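Local coordinates for transposon Tn7 transposition protein tnsA (Escherichia coli, PDB 1T0F) that cuts the 5' strands at the ends of transposon Tn7 as the restriction enzyme-like endonuclease partner of TnsB in the transposase, at residues H53-V58 and V79-E84. Numbering follows the deposited sequence.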
ATOM      1  N   HIS A  53      12.543  -3.353  -3.316  1.00 24.23           N
ATOM      2  CA  HIS A  53      13.744  -3.267  -4.146  1.00 26.07           C
ATOM      3  C   HIS A  53      13.838  -1.862  -4.731  1.00 25.02           C
ATOM      4  O   HIS A  53      14.934  -1.352  -4.972  1.00 25.51           O
ATOM      5  CB  HIS A  53      13.705  -4.277  -5.298  1.00 27.55           C
ATOM      6  CG  HIS A  53      13.708  -5.705  -4.859  1.00 29.14           C
ATOM      7  ND1 HIS A  53      14.094  -6.735  -5.690  1.00 30.60           N
ATOM      8  CD2 HIS A  53      13.326  -6.284  -3.695  1.00 29.53           C
ATOM      9  CE1 HIS A  53      13.949  -7.886  -5.059  1.00 28.57           C
ATOM     10  NE2 HIS A  53      13.483  -7.640  -3.847  1.00 29.38           N
ATOM     11  N   LYS A  54      12.688  -1.230  -4.951  1.00 23.74           N
ATOM     12  CA  LYS A  54      12.662   0.114  -5.518  1.00 23.27           C
ATOM     13  C   LYS A  54      13.178   1.215  -4.602  1.00 24.46           C
ATOM     14  O   LYS A  54      13.875   2.119  -5.054  1.00 23.30           O
ATOM     15  CB  LYS A  54      11.249   0.466  -5.984  1.00 27.05           C
ATOM     16  CG  LYS A  54      10.801  -0.356  -7.191  1.00 27.67           C
ATOM     17  CD  LYS A  54       9.404   0.008  -7.634  1.00 29.38           C
ATOM     18  CE  LYS A  54       9.030  -0.740  -8.907  1.00 29.80           C
ATOM     19  NZ  LYS A  54       9.884  -0.343 -10.068  1.00 29.46           N
ATOM     20  N   THR A  55      12.854   1.136  -3.315  1.00 23.33           N
ATOM     21  CA  THR A  55      13.278   2.175  -2.382  1.00 23.74           C
ATOM     22  C   THR A  55      14.437   1.752  -1.492  1.00 23.49           C
ATOM     23  O   THR A  55      15.133   2.600  -0.940  1.00 25.75           O
ATOM     24  CB  THR A  55      12.123   2.594  -1.455  1.00 23.13           C
ATOM     25  OG1 THR A  55      11.807   1.504  -0.581  1.00 23.53           O
ATOM     26  CG2 THR A  55      10.882   2.964  -2.270  1.00 24.00           C
ATOM     27  N   GLY A  56      14.633   0.448  -1.347  1.00 22.08           N
ATOM     28  CA  GLY A  56      15.690  -0.045  -0.483  1.00 24.03           C
ATOM     29  C   GLY A  56      15.277   0.015   0.983  1.00 24.93           C
ATOM     30  O   GLY A  56      16.074  -0.301   1.866  1.00 23.61           O
ATOM     31  N   ARG A  57      14.029   0.420   1.238  1.00 24.19           N
ATOM     32  CA  ARG A  57      13.492   0.537   2.600  1.00 23.42           C
ATOM     33  C   ARG A  57      12.576  -0.608   2.988  1.00 23.44           C
ATOM     34  O   ARG A  57      12.094  -1.362   2.134  1.00 21.77           O
ATOM     35  CB  ARG A  57      12.634   1.802   2.760  1.00 23.97           C
ATOM     36  CG  ARG A  57      13.323   3.141   2.620  1.00 24.13           C
ATOM     37  CD  ARG A  57      12.412   4.280   3.136  1.00 22.34           C
ATOM     38  NE  ARG A  57      11.223   4.516   2.309  1.00 23.57           N
ATOM     39  CZ  ARG A  57       9.984   4.136   2.621  1.00 22.05           C
ATOM     40  NH1 ARG A  57       9.736   3.489   3.754  1.00 24.62           N
ATOM     41  NH2 ARG A  57       8.982   4.408   1.793  1.00 24.49           N
ATOM     42  N   VAL A  58      12.329  -0.717   4.293  1.00 21.70           N
ATOM     43  CA  VAL A  58      11.383  -1.694   4.812  1.00 22.26           C
ATOM     44  C   VAL A  58      10.154  -0.806   5.021  1.00 23.67           C
ATOM     45  O   VAL A  58      10.177   0.116   5.846  1.00 22.79           O
ATOM     46  CB  VAL A  58      11.814  -2.293   6.169  1.00 24.88           C
ATOM     47  CG1 VAL A  58      10.633  -3.032   6.803  1.00 24.16           C
ATOM     48  CG2 VAL A  58      12.975  -3.261   5.967  1.00 24.13           C
ATOM     49  N   VAL A  79       7.486   2.509 -11.620  1.00 25.12           N
ATOM     50  CA  VAL A  79       7.469   3.136 -10.298  1.00 24.15           C
ATOM     51  C   VAL A  79       8.886   3.411  -9.816  1.00 23.87           C
ATOM     52  O   VAL A  79       9.747   2.520  -9.805  1.00 25.13           O
ATOM     53  CB  VAL A  79       6.717   2.256  -9.272  1.00 22.46           C
ATOM     54  CG1 VAL A  79       6.903   2.797  -7.857  1.00 20.41           C
ATOM     55  CG2 VAL A  79       5.236   2.234  -9.623  1.00 23.22           C
ATOM     56  N   LEU A  80       9.127   4.659  -9.428  1.00 22.85           N
ATOM     57  CA  LEU A  80      10.438   5.085  -8.950  1.00 22.84           C
ATOM     58  C   LEU A  80      10.495   5.147  -7.426  1.00 23.24           C
ATOM     59  O   LEU A  80      11.482   4.730  -6.812  1.00 21.81           O
ATOM     60  CB  LEU A  80      10.774   6.461  -9.523  1.00 23.69           C
ATOM     61  CG  LEU A  80      12.138   7.054  -9.174  1.00 28.47           C
ATOM     62  CD1 LEU A  80      13.257   6.178  -9.734  1.00 28.68           C
ATOM     63  CD2 LEU A  80      12.225   8.458  -9.754  1.00 31.85           C
ATOM     64  N   ASP A  81       9.441   5.681  -6.817  1.00 22.55           N
ATOM     65  CA  ASP A  81       9.396   5.792  -5.362  1.00 21.31           C
ATOM     66  C   ASP A  81       7.985   5.511  -4.859  1.00 21.24           C
ATOM     67  O   ASP A  81       7.002   5.747  -5.562  1.00 21.02           O
ATOM     68  CB  ASP A  81       9.837   7.194  -4.920  1.00 22.97           C
ATOM     69  CG  ASP A  81      10.157   7.273  -3.424  1.00 27.36           C
ATOM     70  OD1 ASP A  81      10.188   6.215  -2.752  1.00 25.73           O
ATOM     71  OD2 ASP A  81      10.394   8.396  -2.920  1.00 29.48           O
ATOM     72  N   ILE A  82       7.908   4.977  -3.647  1.00 18.42           N
ATOM     73  CA  ILE A  82       6.636   4.673  -3.003  1.00 19.60           C
ATOM     74  C   ILE A  82       6.765   5.234  -1.594  1.00 18.94           C
ATOM     75  O   ILE A  82       7.588   4.761  -0.811  1.00 19.62           O
ATOM     76  CB  ILE A  82       6.385   3.153  -2.908  1.00 19.06           C
ATOM     77  CG1 ILE A  82       6.197   2.561  -4.312  1.00 19.66           C
ATOM     78  CG2 ILE A  82       5.139   2.880  -2.049  1.00 19.94           C
ATOM     79  CD1 ILE A  82       6.175   1.032  -4.331  1.00 22.70           C
ATOM     80  N   ARG A  83       5.975   6.259  -1.293  1.00 17.75           N
ATOM     81  CA  ARG A  83       5.997   6.876   0.026  1.00 17.85           C
ATOM     82  C   ARG A  83       4.669   6.606   0.735  1.00 16.92           C
ATOM     83  O   ARG A  83       3.675   7.278   0.486  1.00 17.17           O
ATOM     84  CB  ARG A  83       6.262   8.380  -0.114  1.00 18.36           C
ATOM     85  CG  ARG A  83       7.752   8.705  -0.385  1.00 20.02           C
ATOM     86  CD  ARG A  83       8.010  10.197  -0.615  1.00 20.18           C
ATOM     87  NE  ARG A  83       7.520  10.672  -1.913  1.00 19.68           N
ATOM     88  CZ  ARG A  83       7.378  11.955  -2.239  1.00 21.69           C
ATOM     89  NH1 ARG A  83       7.681  12.901  -1.364  1.00 24.10           N
ATOM     90  NH2 ARG A  83       6.956  12.300  -3.447  1.00 24.14           N
ATOM     91  N   GLU A  84       4.674   5.608   1.613  1.00 19.00           N
ATOM     92  CA  GLU A  84       3.472   5.200   2.342  1.00 19.05           C
ATOM     93  C   GLU A  84       3.189   6.079   3.554  1.00 21.89           C
ATOM     94  O   GLU A  84       4.100   6.696   4.114  1.00 20.82           O
ATOM     95  CB  GLU A  84       3.588   3.736   2.793  1.00 18.23           C
ATOM     96  CG  GLU A  84       4.502   3.472   4.003  1.00 18.14           C
ATOM     97  CD  GLU A  84       5.981   3.304   3.647  1.00 22.11           C
ATOM     98  OE1 GLU A  84       6.404   3.717   2.545  1.00 22.02           O
ATOM     99  OE2 GLU A  84       6.730   2.765   4.491  1.00 23.17           O
TER
HETATM  100  O   HOH W   1      13.724   3.324  -7.439  1.00 22.85           O
HETATM  101  O   HOH W   2      10.554   6.111  -0.115  1.00 28.10           O
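R57 meets E84 end-on, with one nitrogen for each carboxylate oxygen: NH2 of R57 lies 2.8 Å from OE1 of E84, and NH1 of R57 lies 3.2 Å from OE2 of E84. Both bonds are nearly straight (175°), and each meets its own oxygen on the syn side. The two flat groups, only 20° from coplanar, form a bidentate salt bridge, for which guanidinium and carboxylate are well matched. A bend at chi3 (-68°) turns the arginine's end toward the strand. At the edge of the guanidinium, NE of R57 gives a proton to a water that donates in turn to OD1 of D81; OD2 of D81 is hydrogen-bonded to the backbone N of G29.

At the other end of the contact K54 runs out across V79. Its CD packs 3.8 Å from CG1 of V79, while NZ reaches 2.9 Å to the backbone O of V79, on a lone pair in the carbonyl plane; a long aliphatic chain with a polar end suits both tasks. Between these ends, CG2 of T55 rests 3.4 Å from OD1 of D81, and a second water donates to both K54 O and L80 O.

Behind this shell, OE1 of E84 is also hydrogen-bonded to ND1 of H59, and OE2 of E84 to the backbone N of H60. T55 OG1 accepts from R57 N in an ST turn and is also hydrogen-bonded to NE2 of H59, so one ring links turn and salt bridge. L80 and D81 form a classic beta bulge opposite D121. The arrangement fastens the loop between strands 48-51 and 58-61 to the edge strand of the mixed sheet in the restriction enzyme-like (PDDEXK) catalytic domain, with E84 about 6 Å from active-site E66 between side chains.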